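Local coordinates for protein NBR1 homolog (Arabidopsis thaliana, PDB 6TGS), which probably acts as an autophagy receptor that carries ubiquitinated protein aggregates formed under stress to the vacuole, and dimerises through its PB1 domain, at residues L54-Y58 / L85-A91; N28-D32 / L74-T78. The protein carries 3 engineered substitutions. All coordinates share one frame; numbering follows the deposited sequence. Where two conformers were deposited one is given.

Contact 1: residues L54-Y58 / L85-A91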
loop_
_atom_site.group_PDB
_atom_site.type_symbol
_atom_site.label_atom_id
_atom_site.label_comp_id
_atom_site.label_asym_id
_atom_site.label_seq_id
_atom_site.Cartn_x
_atom_site.Cartn_y
_atom_site.Cartn_z
ATOM N N LEU A 54 -10.330 -3.651 -5.675
ATOM C CA LEU A 54 -10.288 -2.694 -4.582
ATOM C C LEU A 54 -9.667 -1.399 -5.066
ATOM O O LEU A 54 -8.694 -1.420 -5.819
ATOM C CB LEU A 54 -9.459 -3.247 -3.427
ATOM C CG LEU A 54 -9.884 -4.622 -2.907
ATOM C CD1 LEU A 54 -8.869 -5.166 -1.919
ATOM C CD2 LEU A 54 -11.232 -4.504 -2.249
ATOM N N SER A 55 -10.219 -0.279 -4.634
ATOM C CA SER A 55 -9.559 1.001 -4.842
ATOM C C SER A 55 -8.593 1.234 -3.682
ATOM O O SER A 55 -9.020 1.338 -2.528
ATOM C CB SER A 55 -10.579 2.137 -4.951
ATOM O OG SER A 55 -9.987 3.397 -4.687
ATOM N N LEU A 56 -7.300 1.313 -3.987
ATOM C CA LEU A 56 -6.248 1.532 -3.002
ATOM C C LEU A 56 -5.632 2.892 -3.298
ATOM O O LEU A 56 -5.018 3.072 -4.353
ATOM C CB LEU A 56 -5.201 0.424 -3.072
ATOM C CG LEU A 56 -5.777 -0.997 -2.985
ATOM C CD1 LEU A 56 -4.670 -2.059 -3.091
ATOM C CD2 LEU A 56 -6.542 -1.138 -1.688
ATOM N N THR A 57 -5.839 3.863 -2.400
ATOM C CA THR A 57 -5.398 5.227 -2.663
ATOM C C THR A 57 -4.579 5.774 -1.503
ATOM O O THR A 57 -4.776 5.379 -0.351
ATOM C CB THR A 57 -6.591 6.172 -2.917
ATOM O OG1 THR A 57 -7.535 6.089 -1.841
ATOM C CG2 THR A 57 -7.278 5.809 -4.243
ATOM N N TYR A 58 -3.665 6.698 -1.802
ATOM C CA TYR A 58 -3.047 7.501 -0.758
ATOM C C TYR A 58 -3.009 8.958 -1.184
ATOM O O TYR A 58 -3.115 9.265 -2.371
ATOM C CB TYR A 58 -1.638 7.013 -0.405
ATOM C CG TYR A 58 -0.545 7.169 -1.443
ATOM C CD1 TYR A 58 0.285 8.295 -1.448
ATOM C CD2 TYR A 58 -0.285 6.154 -2.366
ATOM C CE1 TYR A 58 1.325 8.411 -2.361
ATOM C CE2 TYR A 58 0.751 6.259 -3.278
ATOM C CZ TYR A 58 1.550 7.401 -3.272
ATOM O OH TYR A 58 2.582 7.517 -4.182
ATOM N N LEU A 85 3.389 5.018 4.577
ATOM C CA LEU A 85 2.325 5.030 3.564
ATOM C C LEU A 85 0.993 4.742 4.240
ATOM O O LEU A 85 0.880 3.728 4.871
ATOM C CB LEU A 85 2.666 3.994 2.504
ATOM C CG LEU A 85 1.666 3.860 1.366
ATOM C CD1 LEU A 85 1.576 5.162 0.594
ATOM C CD2 LEU A 85 2.078 2.728 0.448
ATOM N N LYS A 86 0.052 5.655 4.094
ATOM C CA LYS A 86 -1.305 5.399 4.564
ATOM C C LYS A 86 -2.187 5.155 3.356
ATOM O O LYS A 86 -2.366 6.064 2.533
ATOM C CB LYS A 86 -1.875 6.547 5.387
ATOM C CG LYS A 86 -3.283 6.230 5.872
ATOM C CD LYS A 86 -4.062 7.461 6.281
ATOM C CE LYS A 86 -5.303 7.079 7.095
ATOM N NZ LYS A 86 -6.564 7.104 6.324
ATOM N N ILE A 87 -2.753 3.948 3.269
ATOM C CA ILE A 87 -3.572 3.520 2.133
ATOM C C ILE A 87 -5.030 3.462 2.568
ATOM O O ILE A 87 -5.376 2.753 3.519
ATOM C CB ILE A 87 -3.124 2.149 1.603
ATOM C CG1 ILE A 87 -1.672 2.170 1.119
ATOM C CG2 ILE A 87 -4.096 1.641 0.513
ATOM C CD1 ILE A 87 -1.167 0.780 0.729
ATOM N N ASN A 88 -5.905 4.175 1.856
ATOM C CA ASN A 88 -7.331 4.023 2.084
ATOM C C ASN A 88 -7.874 2.955 1.138
ATOM O O ASN A 88 -7.565 2.961 -0.063
ATOM C CB ASN A 88 -8.077 5.342 1.845
ATOM C CG ASN A 88 -7.897 6.341 2.976
ATOM O OD1 ASN A 88 -7.588 5.973 4.103
ATOM N ND2 ASN A 88 -8.105 7.618 2.673
ATOM N N VAL A 89 -8.718 2.065 1.667
ATOM C CA VAL A 89 -9.296 0.962 0.896
ATOM C C VAL A 89 -10.762 1.240 0.662
ATOM O O VAL A 89 -11.521 1.442 1.614
ATOM C CB VAL A 89 -9.156 -0.393 1.623
ATOM C CG1 VAL A 89 -9.766 -1.502 0.759
ATOM C CG2 VAL A 89 -7.732 -0.686 1.917
ATOM N N ASN A 90 -11.181 1.227 -0.593
ATOM C CA ASN A 90 -12.598 1.276 -0.892
ATOM C C ASN A 90 -12.951 0.136 -1.828
ATOM O O ASN A 90 -12.171 -0.223 -2.716
ATOM C CB ASN A 90 -12.990 2.618 -1.495
ATOM C CG ASN A 90 -12.959 3.723 -0.480
ATOM O OD1 ASN A 90 -13.948 3.976 0.206
ATOM N ND2 ASN A 90 -11.815 4.383 -0.357
ATOM N N ALA A 91 -14.117 -0.453 -1.608
ATOM C CA ALA A 91 -14.533 -1.624 -2.351
ATOM C C ALA A 91 -15.733 -1.290 -3.227
ATOM O O ALA A 91 -16.554 -0.435 -2.883
ATOM C CB ALA A 91 -14.873 -2.775 -1.403
HETATM O O HOH W 1 -9.475 4.237 -2.020
HETATM O O HOH W 2 -6.673 8.364 -0.248
#
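The Tyr58 ring has Leu85 over one face. Methyl CD1 of Leu85 makes a CH-pi contact 3.8 Å from the centroid of the Tyr58 ring, displaced toward the rim at CG and CD2. The two side chains cross at about a right angle. CG of Tyr58 sits between its backbone N and carbonyl carbon (chi1 68°), which sets the ring face over CD1 of Leu85. With an alanine in place of Tyr58, CD1 of Leu85 would probably lose its aromatic cover and be left beside a gap. Strands 55-59 and 84-90 are antiparallel neighbours in the mixed sheet of the PB1 domain, a ubiquitin-like beta-grasp fold. Ser55 and Asn90 form one hydrogen-bonded pair, with Ser55 N to Asn90 O at 2.7 Å. Thr57 and Asn88 form the next, with Asn88 N to Thr57 O at 2.8 Å. Between them, Leu56 and Val89 point the same way, CD2 of Leu56 lying 3.8 Å from CG2 of Val89; both also touch Ile42 of helix 35-46. On the other face, water 1 joins Ser55 O, Ser55 OG, Thr57 OG1 and Asn90 ND2. Lys86 NZ donates to a lone pair of Asn88 OD1 at 2.7 Å, in the carbonyl plane.

Contact 2: residues N28-D32 / L74-T78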
loop_
_atom_site.group_PDB
_atom_site.type_symbol
_atom_site.label_atom_id
_atom_site.label_comp_id
_atom_site.label_asym_id
_atom_site.label_seq_id
_atom_site.Cartn_x
_atom_site.Cartn_y
_atom_site.Cartn_z
ATOM N N ASN A 28 18.288 -1.688 -2.780
ATOM C CA ASN A 28 17.897 -0.723 -3.829
ATOM C C ASN A 28 17.021 0.342 -3.208
ATOM O O ASN A 28 16.974 1.451 -3.727
ATOM C CB ASN A 28 16.725 -1.367 -4.578
ATOM C CG ASN A 28 17.123 -2.077 -5.844
ATOM O OD1 ASN A 28 16.961 -1.538 -6.933
ATOM N ND2 ASN A 28 17.633 -3.289 -5.704
ATOM N N GLY A 29 16.355 -0.015 -2.137
ATOM C CA GLY A 29 15.358 0.914 -1.604
ATOM C C GLY A 29 14.005 0.488 -2.139
ATOM O O GLY A 29 13.012 0.989 -1.640
ATOM N N GLN A 30 14.015 -0.463 -3.062
ATOM C CA GLN A 30 12.770 -1.021 -3.646
ATOM C C GLN A 30 12.019 -1.839 -2.591
ATOM O O GLN A 30 12.674 -2.570 -1.842
ATOM C CB GLN A 30 13.162 -2.015 -4.739
ATOM C CG GLN A 30 13.161 -1.450 -6.145
ATOM C CD GLN A 30 13.086 -2.582 -7.138
ATOM O OE1 GLN A 30 14.087 -2.994 -7.717
ATOM N NE2 GLN A 30 11.887 -3.107 -7.328
ATOM N N LEU A 31 10.688 -1.745 -2.576
ATOM C CA LEU A 31 9.872 -2.537 -1.622
ATOM C C LEU A 31 10.005 -4.029 -1.942
ATOM O O LEU A 31 9.908 -4.354 -3.128
ATOM C CB LEU A 31 8.417 -2.069 -1.711
ATOM C CG LEU A 31 8.095 -0.748 -1.017
ATOM C CD1 LEU A 31 6.613 -0.428 -1.139
ATOM C CD2 LEU A 31 8.510 -0.785 0.444
ATOM N N ASP A 32 10.056 -4.838 -1.043
ATOM C CA ASP A 32 9.951 -6.277 -1.279
ATOM C C ASP A 32 8.481 -6.698 -1.236
ATOM O O ASP A 32 8.044 -7.479 -0.392
ATOM C CB ASP A 32 10.788 -7.046 -0.262
ATOM C CG ASP A 32 11.054 -8.483 -0.685
ATOM O OD1 ASP A 32 10.520 -8.910 -1.730
ATOM O OD2 ASP A 32 11.799 -9.189 0.029
ATOM N N LEU A 74 3.590 1.175 -7.092
ATOM C CA LEU A 74 4.227 0.771 -5.837
ATOM C C LEU A 74 5.726 0.988 -5.894
ATOM O O LEU A 74 6.343 1.405 -4.901
ATOM C CB LEU A 74 3.913 -0.689 -5.518
ATOM C CG LEU A 74 2.681 -0.944 -4.666
ATOM C CD1 LEU A 74 2.412 -2.452 -4.628
ATOM C CD2 LEU A 74 2.888 -0.365 -3.274
ATOM N N PHE A 75 6.345 0.690 -7.039
ATOM C CA PHE A 75 7.752 1.008 -7.246
ATOM C C PHE A 75 8.022 2.481 -6.975
ATOM O O PHE A 75 9.047 2.841 -6.387
ATOM C CB PHE A 75 8.155 0.638 -8.674
ATOM C CG PHE A 75 9.616 0.823 -8.974
ATOM C CD1 PHE A 75 10.558 -0.074 -8.500
ATOM C CD2 PHE A 75 10.045 1.872 -9.767
ATOM C CE1 PHE A 75 11.904 0.091 -8.793
ATOM C CE2 PHE A 75 11.392 2.030 -10.069
ATOM C CZ PHE A 75 12.318 1.146 -9.570
ATOM N N ASP A 76 7.092 3.345 -7.374
ATOM C CA ASP A 76 7.272 4.774 -7.192
ATOM C C ASP A 76 7.044 5.239 -5.759
ATOM O O ASP A 76 7.425 6.365 -5.424
ATOM C CB ASP A 76 6.355 5.532 -8.139
ATOM C CG ASP A 76 6.986 6.815 -8.626
ATOM O OD1 ASP A 76 8.111 6.750 -9.166
ATOM O OD2 ASP A 76 6.366 7.885 -8.465
ATOM N N VAL A 77 6.499 4.428 -4.875
ATOM C CA VAL A 77 6.463 4.799 -3.436
ATOM C C VAL A 77 7.906 4.844 -2.924
ATOM O O VAL A 77 8.257 5.768 -2.219
ATOM C CB VAL A 77 5.600 3.814 -2.635
ATOM C CG1 VAL A 77 5.864 3.908 -1.145
ATOM C CG2 VAL A 77 4.122 4.010 -2.926
ATOM N N THR A 78 8.690 3.857 -3.302
ATOM C CA THR A 78 10.110 3.758 -2.880
ATOM C C THR A 78 10.947 4.803 -3.618
ATOM O O THR A 78 11.786 5.437 -2.982
ATOM C CB THR A 78 10.595 2.346 -3.231
ATOM O OG1 THR A 78 11.089 2.313 -4.566
ATOM C CG2 THR A 78 9.518 1.296 -3.104
#
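Leu31 lies obliquely across Thr78 and presses CG against its methyl. The pair Leu31 CG and Thr78 CG2, at 3.2 Å, is tighter than usual van der Waals contact. In this PB1 domain, of ubiquitin-like beta-grasp fold, residues 28-32 belong to the loop between strand 17-23 and helix 35-46, and Leu31 packs that loop on helix 71-79. CD1 of Leu31 reaches further along the helix, to 4.3 Å from CD2 of Leu74 and 4.4 Å from CG1 of Val77. Both Leu31 and Val77 also touch Leu8 of strand 8-14, while Leu74 packs on Met35 and Leu38 of helix 35-46. Nearer the surface, the Gln30 chain crosses the Phe75 ring obliquely, with CG of Gln30 3.3 Å from CE1 of Phe75. CG of Phe75 is anti to its own backbone N (chi1 -176°), which places CE1 beside Gln30 CG. Backbone atoms of the loop meet Thr78 as well: Gly29 O comes to 3.2 Å from CB of Thr78. The Thr78 hydroxyl turns back to its own helix, where OG1 donates to Phe75 O at 2.8 Å, in the plane of that carbonyl.

The centres of the two contacts are about 17 Å apart, on opposite sides of the chain's centre. Along the chain their segments alternate: 28-32, 54-58, 74-78, then 85-91. The paired segments are 27 residues apart in contact 1 and 42 in contact 2. Contact 1 lies within the sheet, between neighbouring strands 55-59 and 84-90. Contact 2 holds the loop after strand 17-23 against helix 71-79. Strand 84-90 is the next element after that helix, and the contacts meet there: CG2 of Val77 is 4.0 Å from OH of Tyr58 and 4.1 Å from CD2 of Leu85. Both lie within the PB1 domain, the part of the protein that mediates homodimerisation.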